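Local atomic coordinates of DNA mismatch repair protein MutS (Thermus aquaticus, PDB entry 1EWQ), a protein that takes part in DNA mismatch repair, binding mismatched DNA and hydrolysing ATP weakly. Residues Ala714-Ala719 with Val723-Val728. Residues are numbered along the deposited sequence; the frame is centred on the assembly and turned at random.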
loop_
_atom_site.group_PDB
_atom_site.type_symbol
_atom_site.label_atom_id
_atom_site.label_comp_id
_atom_site.label_asym_id
_atom_site.label_seq_id
_atom_site.Cartn_x
_atom_site.Cartn_y
_atom_site.Cartn_z
ATOM N N ALA C 714 34.278 20.802 9.203
ATOM C CA ALA C 714 35.135 21.047 8.065
ATOM C C ALA C 714 35.276 19.850 7.147
ATOM O O ALA C 714 35.016 18.704 7.535
ATOM C CB ALA C 714 36.515 21.494 8.554
ATOM N N ALA C 715 35.674 20.138 5.914
ATOM C CA ALA C 715 35.913 19.111 4.920
ATOM C C ALA C 715 37.419 19.164 4.713
ATOM O O ALA C 715 38.055 20.176 5.021
ATOM C CB ALA C 715 35.189 19.437 3.630
ATOM N N ARG C 716 37.990 18.080 4.208
ATOM C CA ARG C 716 39.425 18.019 3.976
ATOM C C ARG C 716 39.717 17.515 2.572
ATOM O O ARG C 716 39.253 16.446 2.180
ATOM C CB ARG C 716 40.070 17.085 4.991
ATOM C CG ARG C 716 41.082 17.750 5.899
ATOM C CD ARG C 716 42.384 18.040 5.174
ATOM N NE ARG C 716 43.421 18.468 6.113
ATOM C CZ ARG C 716 44.663 18.799 5.765
ATOM N NH1 ARG C 716 45.032 18.755 4.490
ATOM N NH2 ARG C 716 45.539 19.169 6.693
ATOM N N GLU C 717 40.479 18.297 1.817
ATOM C CA GLU C 717 40.842 17.927 0.456
ATOM C C GLU C 717 42.079 17.039 0.579
ATOM O O GLU C 717 43.170 17.525 0.878
ATOM C CB GLU C 717 41.146 19.199 -0.349
ATOM C CG GLU C 717 40.093 20.293 -0.129
ATOM C CD GLU C 717 40.439 21.624 -0.780
ATOM O OE1 GLU C 717 40.470 21.683 -2.028
ATOM O OE2 GLU C 717 40.678 22.608 -0.043
ATOM N N GLU C 718 41.907 15.735 0.372
ATOM C CA GLU C 718 43.026 14.802 0.495
ATOM C C GLU C 718 43.330 13.999 -0.771
ATOM O O GLU C 718 43.182 14.493 -1.895
ATOM C CB GLU C 718 42.771 13.829 1.653
ATOM C CG GLU C 718 42.317 14.492 2.941
ATOM C CD GLU C 718 42.020 13.486 4.042
ATOM O OE1 GLU C 718 41.395 12.443 3.750
ATOM O OE2 GLU C 718 42.401 13.742 5.204
ATOM N N ALA C 719 43.759 12.756 -0.568
ATOM C CA ALA C 719 44.108 11.846 -1.654
ATOM C C ALA C 719 42.898 11.391 -2.465
ATOM O O ALA C 719 43.038 10.951 -3.607
ATOM C CB ALA C 719 44.835 10.636 -1.096
ATOM N N VAL C 723 37.201 14.925 1.838
ATOM C CA VAL C 723 36.766 14.050 2.916
ATOM C C VAL C 723 36.072 14.858 4.015
ATOM O O VAL C 723 36.685 15.729 4.633
ATOM C CB VAL C 723 37.971 13.282 3.514
ATOM C CG1 VAL C 723 37.508 12.358 4.628
ATOM C CG2 VAL C 723 38.673 12.480 2.416
ATOM N N PHE C 724 34.794 14.570 4.252
ATOM C CA PHE C 724 34.031 15.280 5.277
ATOM C C PHE C 724 34.245 14.731 6.688
ATOM O O PHE C 724 34.062 13.540 6.939
ATOM C CB PHE C 724 32.534 15.257 4.946
ATOM C CG PHE C 724 32.199 15.896 3.632
ATOM C CD1 PHE C 724 32.161 15.140 2.468
ATOM C CD2 PHE C 724 31.982 17.267 3.548
ATOM C CE1 PHE C 724 31.918 15.746 1.231
ATOM C CE2 PHE C 724 31.739 17.881 2.324
ATOM C CZ PHE C 724 31.707 17.123 1.163
ATOM N N TYR C 725 34.634 15.614 7.600
ATOM C CA TYR C 725 34.861 15.242 8.990
ATOM C C TYR C 725 33.672 15.662 9.858
ATOM O O TYR C 725 33.280 16.835 9.883
ATOM C CB TYR C 725 36.146 15.892 9.518
ATOM C CG TYR C 725 37.407 15.265 8.971
ATOM C CD1 TYR C 725 37.901 15.614 7.709
ATOM C CD2 TYR C 725 38.069 14.265 9.687
ATOM C CE1 TYR C 725 39.020 14.970 7.172
ATOM C CE2 TYR C 725 39.185 13.618 9.161
ATOM C CZ TYR C 725 39.654 13.967 7.904
ATOM O OH TYR C 725 40.730 13.290 7.374
ATOM N N HIS C 726 33.108 14.697 10.575
ATOM C CA HIS C 726 31.960 14.956 11.425
ATOM C C HIS C 726 32.289 15.504 12.804
ATOM O O HIS C 726 31.407 15.609 13.655
ATOM C CB HIS C 726 31.122 13.689 11.562
ATOM C CG HIS C 726 30.431 13.288 10.298
ATOM N ND1 HIS C 726 29.074 13.047 10.235
ATOM C CD2 HIS C 726 30.907 13.085 9.048
ATOM C CE1 HIS C 726 28.745 12.713 9.000
ATOM N NE2 HIS C 726 29.839 12.728 8.259
ATOM N N GLN C 727 33.551 15.849 13.040
ATOM C CA GLN C 727 33.922 16.409 14.334
ATOM C C GLN C 727 33.435 17.856 14.386
ATOM O O GLN C 727 33.674 18.640 13.460
ATOM C CB GLN C 727 35.445 16.389 14.541
ATOM C CG GLN C 727 36.089 15.015 14.803
ATOM C CD GLN C 727 36.145 14.122 13.568
ATOM O OE1 GLN C 727 36.301 14.600 12.446
ATOM N NE2 GLN C 727 36.035 12.815 13.778
ATOM N N VAL C 728 32.732 18.214 15.450
ATOM C CA VAL C 728 32.272 19.587 15.582
ATOM C C VAL C 728 33.427 20.357 16.218
ATOM O O VAL C 728 33.865 20.051 17.326
ATOM C CB VAL C 728 30.998 19.675 16.440
ATOM C CG1 VAL C 728 30.671 21.126 16.748
ATOM C CG2 VAL C 728 29.845 19.030 15.691
HETATM O O HOH W 1 35.018 18.546 10.515
#
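R716 and V723 pair backbone to backbone next to the turn of a hairpin: R716 N donates to V723 O (2.7 Å) and V723 N returns to R716 O (2.6 Å). One step on, A715 and F724 form a non-hydrogen-bonded antiparallel pair. Their side chains share the better covered face, where A715 CB lies 3.9 Å from F724 CD2, obliquely to the ring. This face is covered because M586 of the predicted ATP-binding loop and V741 and M744 of helix 738-744 also touch F724. The hairpin, strands 708-716 and 723-730, closes one edge of the mixed sheet of the P-loop ATPase domain, with strand 723-730 outermost within the chain. The other face carries R716, V723 and Y725 and is more exposed to solvent. There the Y725 ring presents its edge to R716 CB, 3.2 Å from CE1, while the arginine chain bends at chi2 (-74°) and leads its guanidinium away. Y725 OH donates to E718 OE2 (2.8 Å), reaching it from above the carboxylate plane, which stands 83° from the ring. Toward the far end the strands part: Y725 N still reaches A714 O (3.1 Å), but a water accepts from A714 N and lies very close to Y725 O, a doubtful bridge.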